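PDB 1VGW: 2-C-methyl-D-erythritol 4-phosphate cytidylyltransferase from Neisseria gonorrhoeae, which probably catalyses the formation of 4-diphosphocytidyl-2-C-methyl-D-erythritol and diphosphate from CTP and 2-C-methyl-D-erythritol 4-phosphate, an early step of isoprenoid biosynthesis. Local coordinates for residues Lys66-Thr69 / Arg75-Lys78; Thr145-Arg148 / Gln153-Ala156; His178-Ala183 / Ala193-Lys198; Glu45-Val50 / Glu120-Leu125; Glu127-Ala132 / Pro169-Ala174. One frame throughout, in Å; residues are numbered along the deposited sequence.

Contact 1: Lys66-Thr69 / Arg75-Lys78; sequences KVQT and RVWK
Gln68 reaches from helix 63-70 to Val76 of strand 75-77, the second strand of a beta-alpha-beta crossover that starts from the parallel strand 52-56. The contact is small and lies at the surface. Gln68 extends CG anti to its backbone N (chi1 -178°), then bends at chi2 (75°), and the turn carries the amide over to the strand. There OE1 takes a weak hydrogen bond from Val76 N at 3.4 Å; the angle at hydrogen is 142°, well short of straight. Arg75 and Trp77 pair their backbones with Thr53, Val55 and Val57, while Val76 N meets the glutamine amide. The other end of the amide is held more firmly: NE2 donates to Val74 O and, weakly, to Phe71 O, both in the connection between helix and strand. Together the bonds are consistent with this orientation of the amide. Next to it, Val76 points its side chain at the helix, and the two side chains run past each other in opposite directions. Val76 holds CG2 anti to its carbonyl carbon, which brings that methyl beside the Gln68 chain, 4.2 Å from CB. A salt bridge from Lys78 NZ, just past the strand, to Asp65 OD1 adds a second link to the helix. Closer in, Val76 CG2 lies 4.1 Å from Gln68 CD, and Val76 CB approaches Gln68 OE1 to 3.6 Å.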
# COMPACT_ATOMS: atom_id res chain seq x y z
N LYS B 66 -18.20 -1.31 -27.77
CA LYS B 66 -17.36 -2.47 -28.06
C LYS B 66 -17.38 -3.44 -26.88
O LYS B 66 -17.42 -4.66 -27.08
CB LYS B 66 -15.95 -2.08 -28.46
CG LYS B 66 -15.86 -1.34 -29.79
CD LYS B 66 -14.41 -1.07 -30.19
CE LYS B 66 -14.37 -0.21 -31.45
NZ LYS B 66 -13.24 -0.57 -32.35
N VAL B 67 -17.38 -2.89 -25.66
CA VAL B 67 -17.40 -3.71 -24.45
C VAL B 67 -18.67 -4.57 -24.42
O VAL B 67 -18.66 -5.77 -24.23
CB VAL B 67 -17.36 -2.84 -23.19
CG1 VAL B 67 -17.32 -3.67 -21.91
CG2 VAL B 67 -16.14 -1.91 -23.21
N GLN B 68 -19.78 -3.95 -24.83
CA GLN B 68 -21.04 -4.64 -24.87
C GLN B 68 -21.04 -5.89 -25.73
O GLN B 68 -21.65 -6.89 -25.33
CB GLN B 68 -22.21 -3.72 -25.23
CG GLN B 68 -23.55 -4.49 -25.20
CD GLN B 68 -24.05 -4.77 -23.80
OE1 GLN B 68 -24.80 -4.00 -23.20
NE2 GLN B 68 -23.65 -5.92 -23.23
N THR B 69 -20.37 -5.84 -26.89
CA THR B 69 -20.30 -7.00 -27.80
C THR B 69 -19.44 -8.09 -27.25
O THR B 69 -19.56 -9.27 -27.58
CB THR B 69 -19.75 -6.55 -29.17
OG1 THR B 69 -20.79 -5.90 -29.90
CG2 THR B 69 -19.17 -7.66 -29.98
N ARG B 75 -24.69 -5.56 -18.52
CA ARG B 75 -25.55 -4.44 -18.94
C ARG B 75 -24.78 -3.14 -18.96
O ARG B 75 -24.24 -2.73 -17.93
CB ARG B 75 -26.74 -4.36 -17.99
CG ARG B 75 -27.44 -5.73 -17.87
CD ARG B 75 -28.94 -5.47 -18.07
NE ARG B 75 -29.70 -6.69 -17.73
CZ ARG B 75 -30.97 -6.80 -18.13
NH1 ARG B 75 -31.52 -5.80 -18.78
NH2 ARG B 75 -31.66 -7.89 -17.84
N VAL B 76 -24.73 -2.49 -20.13
CA VAL B 76 -23.97 -1.25 -20.25
C VAL B 76 -24.94 -0.09 -20.24
O VAL B 76 -25.57 0.17 -21.27
CB VAL B 76 -23.09 -1.28 -21.52
CG1 VAL B 76 -22.56 0.10 -21.87
CG2 VAL B 76 -21.90 -2.23 -21.35
N TRP B 77 -25.07 0.62 -19.12
CA TRP B 77 -26.01 1.75 -19.07
C TRP B 77 -25.32 3.08 -19.31
O TRP B 77 -24.20 3.32 -18.83
CB TRP B 77 -26.72 1.78 -17.69
CG TRP B 77 -27.67 0.63 -17.47
CD1 TRP B 77 -28.18 -0.22 -18.43
CD2 TRP B 77 -28.27 0.26 -16.22
NE1 TRP B 77 -29.04 -1.10 -17.83
CE2 TRP B 77 -29.12 -0.83 -16.48
CE3 TRP B 77 -28.18 0.76 -14.92
CZ2 TRP B 77 -29.85 -1.48 -15.48
CZ3 TRP B 77 -28.90 0.11 -13.92
CH2 TRP B 77 -29.73 -0.99 -14.20
N LYS B 78 -25.99 4.01 -19.97
CA LYS B 78 -25.33 5.29 -20.27
C LYS B 78 -25.91 6.45 -19.51
O LYS B 78 -26.33 7.46 -20.07
CB LYS B 78 -25.33 5.55 -21.79
CG LYS B 78 -24.59 4.46 -22.56
CD LYS B 78 -24.55 4.75 -24.04
CE LYS B 78 -23.82 3.65 -24.80
NZ LYS B 78 -23.99 3.84 -26.27

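Contact 2: Thr145-Arg148 / Gln153-Ala156; sequences TLKR and QISA
Arg148 and Ala156 form an antiparallel hydrogen-bonded pair in the hairpin of strands 146-149 and 154-158, an arm that extends to the second subunit. Arg148 N donates to Ala156 O at 2.8 Å, with an angle of 166° at hydrogen. The return bond comes from one residue earlier: Ser155 N gives its hydrogen to Arg148 O, also at 2.8 Å and almost straight (176°). Ser155 and Ala156 thus both face Arg148, which defines a classic beta bulge. Each carbonyl oxygen also receives a CA-H contact, Ala156 O from Lys147 CA at 3.3 Å and Arg148 O from Ile154 CA at 3.5 Å. On the side of Arg148 and Ala156 the two CB atoms meet at 4.0 Å. Lys147 turns to Ile154 instead: its chain bends at chi2 (-65°) and crosses the isoleucine, Lys147 CE touching Ile154 CD1 at 3.8 Å. The ammonium beyond it is gripped by Thr157 OG1 and by Asp191 OD2 and Glu197 OE2 of the second subunit, the last two as salt bridges. Leu146, Lys147 and Arg148 also pair with a strand of that subunit, and the Leu146 side chain lies about 4 Å from that of Arg160, predicted to position the methylerythritol phosphate substrate. The chemistry implies an arm shaped by its own backbone bonds and joined to its partner both by strand pairing and by a lysine whose charge two carboxylates probably balance.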
# COMPACT_ATOMS: atom_id res chain seq x y z
N THR B 145 4.43 2.81 9.59
CA THR B 145 4.21 4.00 10.42
C THR B 145 3.62 5.15 9.62
O THR B 145 4.10 5.46 8.53
CB THR B 145 5.57 4.47 11.00
OG1 THR B 145 6.11 3.43 11.83
CG2 THR B 145 5.44 5.77 11.76
N LEU B 146 2.59 5.81 10.14
CA LEU B 146 1.92 6.92 9.49
C LEU B 146 2.46 8.26 10.01
O LEU B 146 2.68 8.43 11.19
CB LEU B 146 0.41 6.91 9.72
CG LEU B 146 -0.47 5.83 9.16
CD1 LEU B 146 -1.90 5.94 9.73
CD2 LEU B 146 -0.56 5.91 7.63
N LYS B 147 2.61 9.22 9.10
CA LYS B 147 3.08 10.54 9.46
C LYS B 147 2.10 11.59 8.91
O LYS B 147 1.51 11.37 7.87
CB LYS B 147 4.48 10.83 8.88
CG LYS B 147 5.55 9.76 9.01
CD LYS B 147 5.97 9.47 10.44
CE LYS B 147 7.36 8.93 10.57
NZ LYS B 147 7.84 8.56 11.91
N ARG B 148 1.95 12.70 9.61
CA ARG B 148 1.20 13.86 9.11
C ARG B 148 2.23 14.89 8.57
O ARG B 148 3.29 15.12 9.16
CB ARG B 148 0.40 14.50 10.25
CG ARG B 148 -0.83 15.29 9.90
CD ARG B 148 -1.55 15.84 11.16
NE ARG B 148 -2.36 14.79 11.80
CZ ARG B 148 -3.46 14.28 11.22
NH1 ARG B 148 -3.93 14.70 10.06
NH2 ARG B 148 -4.10 13.30 11.83
N GLN B 153 7.21 18.39 5.29
CA GLN B 153 7.92 17.90 6.47
C GLN B 153 6.96 17.19 7.45
O GLN B 153 5.82 17.58 7.56
CB GLN B 153 8.62 19.03 7.22
CG GLN B 153 9.55 19.89 6.41
CD GLN B 153 10.06 21.10 7.16
OE1 GLN B 153 11.18 21.54 6.91
NE2 GLN B 153 9.28 21.63 8.10
N ILE B 154 7.48 16.29 8.28
CA ILE B 154 6.74 15.57 9.27
C ILE B 154 6.36 16.51 10.42
O ILE B 154 7.25 16.98 11.12
CB ILE B 154 7.52 14.40 9.89
CG1 ILE B 154 7.85 13.30 8.88
CG2 ILE B 154 6.74 13.83 11.09
CD1 ILE B 154 8.84 12.27 9.43
N SER B 155 5.06 16.59 10.74
CA SER B 155 4.57 17.41 11.81
C SER B 155 4.03 16.55 12.94
O SER B 155 3.90 17.05 14.05
CB SER B 155 3.57 18.47 11.43
OG SER B 155 2.33 18.01 10.96
N ALA B 156 3.97 15.26 12.69
CA ALA B 156 3.49 14.32 13.68
C ALA B 156 3.56 12.87 13.21
O ALA B 156 3.45 12.59 12.02
CB ALA B 156 1.99 14.64 13.96

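Contact 3: His178-Ala183 / Ala193-Lys198; sequences HRALAA and ASAVEK
Ala180 and Ala195 set their methyl groups against each other where the short helices 174-180 and 192-197 come close. Both side chains point across the gap, and CB meets CB at 4.1 Å. Each methyl also lies near the other residue's carbonyl: Ala180 CB comes to 3.4 Å from Ala195 O, and Ala195 CB to 3.7 Å from Ala180 O. Small side chains permit this approach, with the CA atoms of Ala180 and Val196 only 5.4 Å apart. Two branched residues flank the pair. Val196 keeps CG2 anti to its carbonyl carbon, beside its own N, and this methyl touches Ala180 CB at 4.0 Å. Leu181 sets out along the gap rather than across it, but with chi1 at -55° its end swings in and CD2 rests on Ala195 CB at 3.8 Å. No direct hydrogen bond spans the two segments. A water takes that role, donating one hydrogen to Ala180 O (2.6 Å) and the other to Ala195 O (2.8 Å), so the carbonyls of these two buried residues share one water. Around the contact, Leu181 also packs on Val88 of helix 84-98, while Val196 rests on Phe172 of strand 169-173. On the far side of helix 192-197, Glu197 OE1 bonds Thr157 OG1 of the second subunit, placing this helix between the sheet of its own chain and the dimer partner.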
# COMPACT_ATOMS: atom_id res chain seq x y z
N HIS B 178 -29.18 2.72 -1.39
CA HIS B 178 -29.98 3.85 -1.93
C HIS B 178 -30.28 4.87 -0.83
O HIS B 178 -30.19 6.10 -0.97
CB HIS B 178 -31.28 3.28 -2.47
CG HIS B 178 -32.17 4.26 -3.13
ND1 HIS B 178 -31.82 4.99 -4.24
CD2 HIS B 178 -33.47 4.61 -2.84
CE1 HIS B 178 -32.83 5.76 -4.60
NE2 HIS B 178 -33.84 5.58 -3.77
N ARG B 179 -30.65 4.37 0.37
CA ARG B 179 -30.96 5.25 1.48
C ARG B 179 -29.77 6.11 1.89
O ARG B 179 -29.92 7.33 1.99
CB ARG B 179 -31.43 4.41 2.69
CG ARG B 179 -32.56 5.02 3.46
CD ARG B 179 -33.88 4.28 3.24
NE ARG B 179 -33.76 2.87 3.17
CZ ARG B 179 -34.57 1.90 3.50
NH1 ARG B 179 -34.26 0.63 3.32
NH2 ARG B 179 -35.73 2.22 4.08
N ALA B 180 -28.62 5.52 2.15
CA ALA B 180 -27.43 6.20 2.62
C ALA B 180 -26.83 7.24 1.69
O ALA B 180 -26.28 8.23 2.16
CB ALA B 180 -26.34 5.18 2.95
N LEU B 181 -26.87 7.06 0.38
CA LEU B 181 -26.34 8.01 -0.57
C LEU B 181 -27.36 9.06 -0.99
O LEU B 181 -27.04 9.90 -1.85
CB LEU B 181 -25.91 7.27 -1.86
CG LEU B 181 -24.92 6.13 -1.71
CD1 LEU B 181 -24.77 5.44 -3.07
CD2 LEU B 181 -23.57 6.62 -1.17
N ALA B 182 -28.60 9.01 -0.49
CA ALA B 182 -29.60 10.00 -0.90
C ALA B 182 -29.50 11.32 -0.18
O ALA B 182 -30.05 12.32 -0.71
CB ALA B 182 -31.00 9.45 -0.86
N ALA B 183 -28.91 11.43 1.00
CA ALA B 183 -28.77 12.77 1.60
C ALA B 183 -28.25 12.66 3.03
O ALA B 183 -28.33 11.54 3.58
CB ALA B 183 -30.05 13.56 1.56
N ALA B 193 -19.00 2.87 2.23
CA ALA B 193 -19.05 2.57 3.63
C ALA B 193 -19.26 3.80 4.48
O ALA B 193 -20.11 3.81 5.39
CB ALA B 193 -17.82 1.79 4.09
N SER B 194 -18.56 4.90 4.23
CA SER B 194 -18.71 6.09 5.06
C SER B 194 -20.10 6.68 4.98
O SER B 194 -20.50 7.41 5.89
CB SER B 194 -17.61 7.13 4.77
OG SER B 194 -17.94 7.94 3.67
N ALA B 195 -20.84 6.53 3.89
CA ALA B 195 -22.24 6.98 3.85
C ALA B 195 -23.12 5.97 4.63
O ALA B 195 -24.09 6.37 5.27
CB ALA B 195 -22.81 7.12 2.48
N VAL B 196 -22.78 4.70 4.62
CA VAL B 196 -23.56 3.74 5.41
C VAL B 196 -23.34 4.02 6.90
O VAL B 196 -24.31 4.09 7.64
CB VAL B 196 -23.30 2.30 5.00
CG1 VAL B 196 -23.83 1.29 6.02
CG2 VAL B 196 -24.04 2.00 3.67
N GLU B 197 -22.11 4.25 7.36
CA GLU B 197 -21.77 4.54 8.75
C GLU B 197 -22.51 5.74 9.35
O GLU B 197 -22.81 5.79 10.55
CB GLU B 197 -20.28 4.81 8.92
CG GLU B 197 -19.29 3.73 8.54
CD GLU B 197 -17.95 4.30 8.07
OE1 GLU B 197 -17.49 5.37 8.59
OE2 GLU B 197 -17.31 3.74 7.16
N LYS B 198 -22.83 6.74 8.54
CA LYS B 198 -23.55 7.92 8.95
C LYS B 198 -25.00 7.62 9.29
O LYS B 198 -25.73 8.48 9.81
CB LYS B 198 -23.50 9.04 7.89
CG LYS B 198 -22.22 9.83 8.01
CD LYS B 198 -22.02 10.79 6.84
CE LYS B 198 -20.58 11.30 6.83
NZ LYS B 198 -20.24 12.10 8.06
O HOH W 1 -25.73 8.63 4.70

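Contact 4: Glu45-Val50 / Glu120-Leu125; sequences ERHEAV and EALARL
His47 lays one face of its imidazole against Leu122 of helix 119-129, and a CH-pi contact carries most of the meeting. Leu122 CD2 stands 3.7 Å from the ring centroid and 25° off the ring normal, displaced toward the rim. Its nearest ring atom is His47 ND1 at 3.4 Å. The torsions make this possible: His47 holds CG anti to its backbone N (chi1 -156°), Leu122 does the same (-178°), and the two side chains pass in opposite directions. Looser contacts flank the CH-pi pair. Val50 CG2 makes an apolar contact with the same methyl, Leu122 CD2, at 4.5 Å, and Ala123 CB is a van der Waals neighbour of His47 NE2 at 4.2 Å. No hydrogen bond joins the two segments. On the loop side, Val50 N returns to His47 O at 3.2 Å and closes a type I beta turn, whose two end residues both touch Leu122. Leu122 also packs on Leu108 of strand 106-109, so the leucine touches both loop and sheet. The loop joins helix 36-45 to strand 52-56, completing the crossover from the parallel strand 7-12; helix 119-129 packs against this loop and on strand 106-109, as in the layered alpha/beta arrangement of a Rossmann-like GT-A fold.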
# COMPACT_ATOMS: atom_id res chain seq x y z
N GLU B 45 -17.96 -12.02 -14.35
CA GLU B 45 -18.66 -12.91 -15.25
C GLU B 45 -18.27 -14.36 -15.07
O GLU B 45 -19.15 -15.23 -15.23
CB GLU B 45 -18.57 -12.48 -16.70
CG GLU B 45 -19.34 -11.14 -16.90
CD GLU B 45 -20.80 -11.44 -17.24
OE1 GLU B 45 -21.71 -10.90 -16.58
OE2 GLU B 45 -21.02 -12.23 -18.19
N ARG B 46 -17.07 -14.66 -14.60
CA ARG B 46 -16.69 -16.05 -14.36
C ARG B 46 -16.92 -16.52 -12.94
O ARG B 46 -16.57 -17.66 -12.58
CB ARG B 46 -15.22 -16.27 -14.75
CG ARG B 46 -14.21 -16.15 -13.63
CD ARG B 46 -12.83 -16.70 -14.06
NE ARG B 46 -12.00 -15.62 -14.57
CZ ARG B 46 -12.20 -14.94 -15.69
NH1 ARG B 46 -13.23 -15.22 -16.50
NH2 ARG B 46 -11.40 -13.94 -16.02
N HIS B 47 -17.41 -15.67 -12.06
CA HIS B 47 -17.61 -16.04 -10.66
C HIS B 47 -19.01 -16.55 -10.42
O HIS B 47 -20.00 -15.84 -10.62
CB HIS B 47 -17.33 -14.80 -9.78
CG HIS B 47 -16.95 -15.20 -8.39
ND1 HIS B 47 -15.63 -15.25 -7.98
CD2 HIS B 47 -17.70 -15.59 -7.34
CE1 HIS B 47 -15.58 -15.67 -6.72
NE2 HIS B 47 -16.83 -15.88 -6.31
N GLU B 48 -19.10 -17.79 -9.98
CA GLU B 48 -20.36 -18.48 -9.80
C GLU B 48 -21.41 -17.79 -8.95
O GLU B 48 -22.60 -17.78 -9.33
CB GLU B 48 -20.09 -19.91 -9.29
CG GLU B 48 -19.08 -20.64 -10.16
CD GLU B 48 -18.93 -22.11 -9.78
OE1 GLU B 48 -19.54 -22.96 -10.48
OE2 GLU B 48 -18.20 -22.42 -8.81
N ALA B 49 -21.02 -17.13 -7.87
CA ALA B 49 -21.95 -16.49 -6.97
C ALA B 49 -22.48 -15.16 -7.42
O ALA B 49 -23.33 -14.61 -6.70
CB ALA B 49 -21.26 -16.30 -5.59
N VAL B 50 -22.02 -14.60 -8.52
CA VAL B 50 -22.48 -13.28 -8.99
C VAL B 50 -23.58 -13.54 -9.98
O VAL B 50 -23.38 -14.38 -10.85
CB VAL B 50 -21.31 -12.48 -9.60
CG1 VAL B 50 -21.73 -11.19 -10.30
CG2 VAL B 50 -20.33 -12.14 -8.48
N GLU B 120 -10.47 -15.45 -5.02
CA GLU B 120 -10.63 -15.90 -3.65
C GLU B 120 -11.11 -14.78 -2.73
O GLU B 120 -11.88 -15.01 -1.79
CB GLU B 120 -9.28 -16.45 -3.15
CG GLU B 120 -9.42 -17.60 -2.17
CD GLU B 120 -8.12 -18.30 -1.82
OE1 GLU B 120 -8.05 -18.91 -0.72
OE2 GLU B 120 -7.16 -18.28 -2.64
N ALA B 121 -10.66 -13.55 -3.02
CA ALA B 121 -11.01 -12.38 -2.23
C ALA B 121 -12.49 -12.03 -2.40
O ALA B 121 -13.17 -11.60 -1.49
CB ALA B 121 -10.12 -11.19 -2.58
N LEU B 122 -12.98 -12.23 -3.63
CA LEU B 122 -14.37 -11.97 -3.96
C LEU B 122 -15.28 -12.94 -3.20
O LEU B 122 -16.27 -12.49 -2.60
CB LEU B 122 -14.59 -12.05 -5.45
CG LEU B 122 -15.94 -11.77 -6.06
CD1 LEU B 122 -16.49 -10.41 -5.69
CD2 LEU B 122 -15.93 -11.91 -7.58
N ALA B 123 -14.90 -14.22 -3.18
CA ALA B 123 -15.61 -15.26 -2.48
C ALA B 123 -15.75 -14.94 -1.00
O ALA B 123 -16.88 -15.00 -0.46
CB ALA B 123 -14.95 -16.62 -2.67
N ARG B 124 -14.66 -14.59 -0.32
CA ARG B 124 -14.72 -14.19 1.09
C ARG B 124 -15.68 -13.03 1.33
O ARG B 124 -16.49 -13.05 2.27
CB ARG B 124 -13.33 -13.74 1.54
CG ARG B 124 -12.54 -14.74 2.34
CD ARG B 124 -11.53 -14.05 3.24
NE ARG B 124 -10.64 -13.18 2.51
CZ ARG B 124 -9.65 -13.50 1.70
NH1 ARG B 124 -8.95 -12.52 1.14
NH2 ARG B 124 -9.34 -14.75 1.44
N LEU B 125 -15.65 -11.99 0.50
CA LEU B 125 -16.58 -10.87 0.70
C LEU B 125 -18.02 -11.31 0.60
O LEU B 125 -18.90 -10.83 1.32
CB LEU B 125 -16.29 -9.76 -0.31
CG LEU B 125 -17.17 -8.53 -0.36
CD1 LEU B 125 -17.00 -7.69 0.92
CD2 LEU B 125 -16.87 -7.67 -1.60

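Contact 5: Glu127-Ala132 / Pro169-Ala174; sequences EQAGNA and PQLFQA
Gly130 O is gripped by two donors, Asn106 ND2 and Arg5 NH1, on a backbone that Leu171 touches from strand 169-173. The same arginine also gives NH2 to Asn131 OD1, while Asn131 ND2 turns back to Glu127 O in a weak bond of 3.4 Å. A type I turn runs from Ala129 to Ala132, closed by a weak bond between Ala132 N and Ala129 O (3.3 Å). Across the contact the meeting is van der Waals only, mostly carbon on carbon. Leu171 points at the turn and meets it with three atoms: CG lies 4.0 Å from Ala129 CB, CD1 lies 3.9 Å from Ala129 O, and CD2 lies 4.1 Å from Gly130 CA. Its torsions are unusual: chi1 (149°) is off a staggered value and chi2 (9°) is nearly eclipsed, which suggests some strain or an uncertain fit. Leu108 of strand 106-109 packs on the same leucine, and Ile206 on Ala129. The chemistry divides the work: side-chain donors satisfy the Gly130 carbonyl, while Leu171 packs this part of the chain on the sheet through van der Waals contacts, with no hydrogen bond between the segments.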
# COMPACT_ATOMS: atom_id res chain seq x y z
N GLU B 127 -19.30 -14.33 0.97
CA GLU B 127 -19.58 -15.24 2.06
C GLU B 127 -19.79 -14.56 3.40
O GLU B 127 -20.79 -14.82 4.09
CB GLU B 127 -18.43 -16.26 2.16
CG GLU B 127 -18.69 -17.39 3.14
CD GLU B 127 -19.90 -18.20 2.74
OE1 GLU B 127 -20.04 -18.53 1.54
OE2 GLU B 127 -20.74 -18.48 3.62
N GLN B 128 -18.92 -13.60 3.73
CA GLN B 128 -19.03 -12.89 5.01
C GLN B 128 -19.94 -11.70 5.01
O GLN B 128 -20.88 -11.61 5.82
CB GLN B 128 -17.61 -12.53 5.47
CG GLN B 128 -16.78 -13.80 5.66
CD GLN B 128 -15.31 -13.52 5.82
OE1 GLN B 128 -14.48 -14.42 5.65
NE2 GLN B 128 -14.94 -12.29 6.15
N ALA B 129 -19.81 -10.78 4.07
CA ALA B 129 -20.70 -9.60 4.11
C ALA B 129 -22.00 -9.89 3.40
O ALA B 129 -23.01 -9.19 3.57
CB ALA B 129 -19.97 -8.40 3.49
N GLY B 130 -22.01 -10.88 2.50
CA GLY B 130 -23.17 -11.20 1.73
C GLY B 130 -24.39 -11.65 2.56
O GLY B 130 -25.51 -11.53 2.06
N ASN B 131 -24.16 -12.12 3.78
CA ASN B 131 -25.17 -12.59 4.68
C ASN B 131 -25.24 -11.81 6.00
O ASN B 131 -25.66 -12.39 6.99
CB ASN B 131 -24.97 -14.09 5.05
CG ASN B 131 -25.14 -14.99 3.84
OD1 ASN B 131 -26.24 -15.09 3.28
ND2 ASN B 131 -24.07 -15.65 3.44
N ALA B 132 -24.79 -10.58 6.02
CA ALA B 132 -24.88 -9.74 7.22
C ALA B 132 -25.66 -8.50 6.79
O ALA B 132 -25.16 -7.86 5.84
CB ALA B 132 -23.50 -9.33 7.70
N PRO B 169 -14.40 -4.56 -3.88
CA PRO B 169 -15.74 -4.03 -3.83
C PRO B 169 -16.23 -3.76 -2.44
O PRO B 169 -15.59 -4.20 -1.46
CB PRO B 169 -16.60 -5.14 -4.48
CG PRO B 169 -15.62 -6.10 -5.09
CD PRO B 169 -14.42 -6.04 -4.16
N GLN B 170 -17.21 -2.90 -2.32
CA GLN B 170 -17.91 -2.54 -1.07
C GLN B 170 -19.36 -3.06 -1.27
O GLN B 170 -20.01 -2.59 -2.21
CB GLN B 170 -17.93 -1.00 -0.86
CG GLN B 170 -16.47 -0.50 -0.85
CD GLN B 170 -16.19 0.74 -0.04
OE1 GLN B 170 -17.00 1.61 0.24
NE2 GLN B 170 -14.90 0.93 0.35
N LEU B 171 -19.76 -4.00 -0.44
CA LEU B 171 -21.05 -4.70 -0.59
C LEU B 171 -22.14 -4.29 0.36
O LEU B 171 -22.02 -4.56 1.58
CB LEU B 171 -20.74 -6.18 -0.53
CG LEU B 171 -21.56 -7.30 -0.03
CD1 LEU B 171 -23.01 -7.04 0.34
CD2 LEU B 171 -21.45 -8.53 -0.92
N PHE B 172 -23.24 -3.71 -0.14
CA PHE B 172 -24.39 -3.34 0.64
C PHE B 172 -25.74 -3.71 -0.01
O PHE B 172 -25.85 -3.82 -1.25
CB PHE B 172 -24.39 -1.80 0.91
CG PHE B 172 -23.16 -1.40 1.70
CD1 PHE B 172 -22.13 -0.71 1.04
CD2 PHE B 172 -22.96 -1.79 3.01
CE1 PHE B 172 -20.97 -0.43 1.76
CE2 PHE B 172 -21.83 -1.49 3.73
CZ PHE B 172 -20.80 -0.78 3.05
N GLN B 173 -26.76 -3.89 0.81
CA GLN B 173 -28.13 -4.14 0.37
C GLN B 173 -28.56 -2.94 -0.49
O GLN B 173 -28.29 -1.80 -0.07
CB GLN B 173 -29.10 -4.20 1.59
CG GLN B 173 -29.03 -5.49 2.40
CD GLN B 173 -30.02 -5.43 3.57
OE1 GLN B 173 -31.24 -5.56 3.37
NE2 GLN B 173 -29.49 -5.11 4.75
N ALA B 174 -29.30 -3.18 -1.56
CA ALA B 174 -29.74 -2.09 -2.44
C ALA B 174 -30.51 -1.03 -1.75
O ALA B 174 -30.29 0.18 -1.96
CB ALA B 174 -30.50 -2.75 -3.60

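Contacts 3 and 5 lie in the core, contact 4 is partly buried, and contact 1 sits at the surface; contact 2, partly buried, lies far out on the arm, its centre about 45 Å from that of contact 1. Contacts 4 and 5 share helix 119-129 and touch where Leu125 CD2 meets Pro169 O. Contacts 5 and 3 join across strand 169-173: Phe172 packs on Ala193, and Gln170 OE1 probably accepts from Ala193 N. Chemistry follows place. Contacts 3 and 5 rest on apolar side chains, with a water in contact 3, and contact 4 on a methyl over an imidazole face; contact 1 has a weak amide bond, contact 2 straight backbone bonds and charges paired across the dimer.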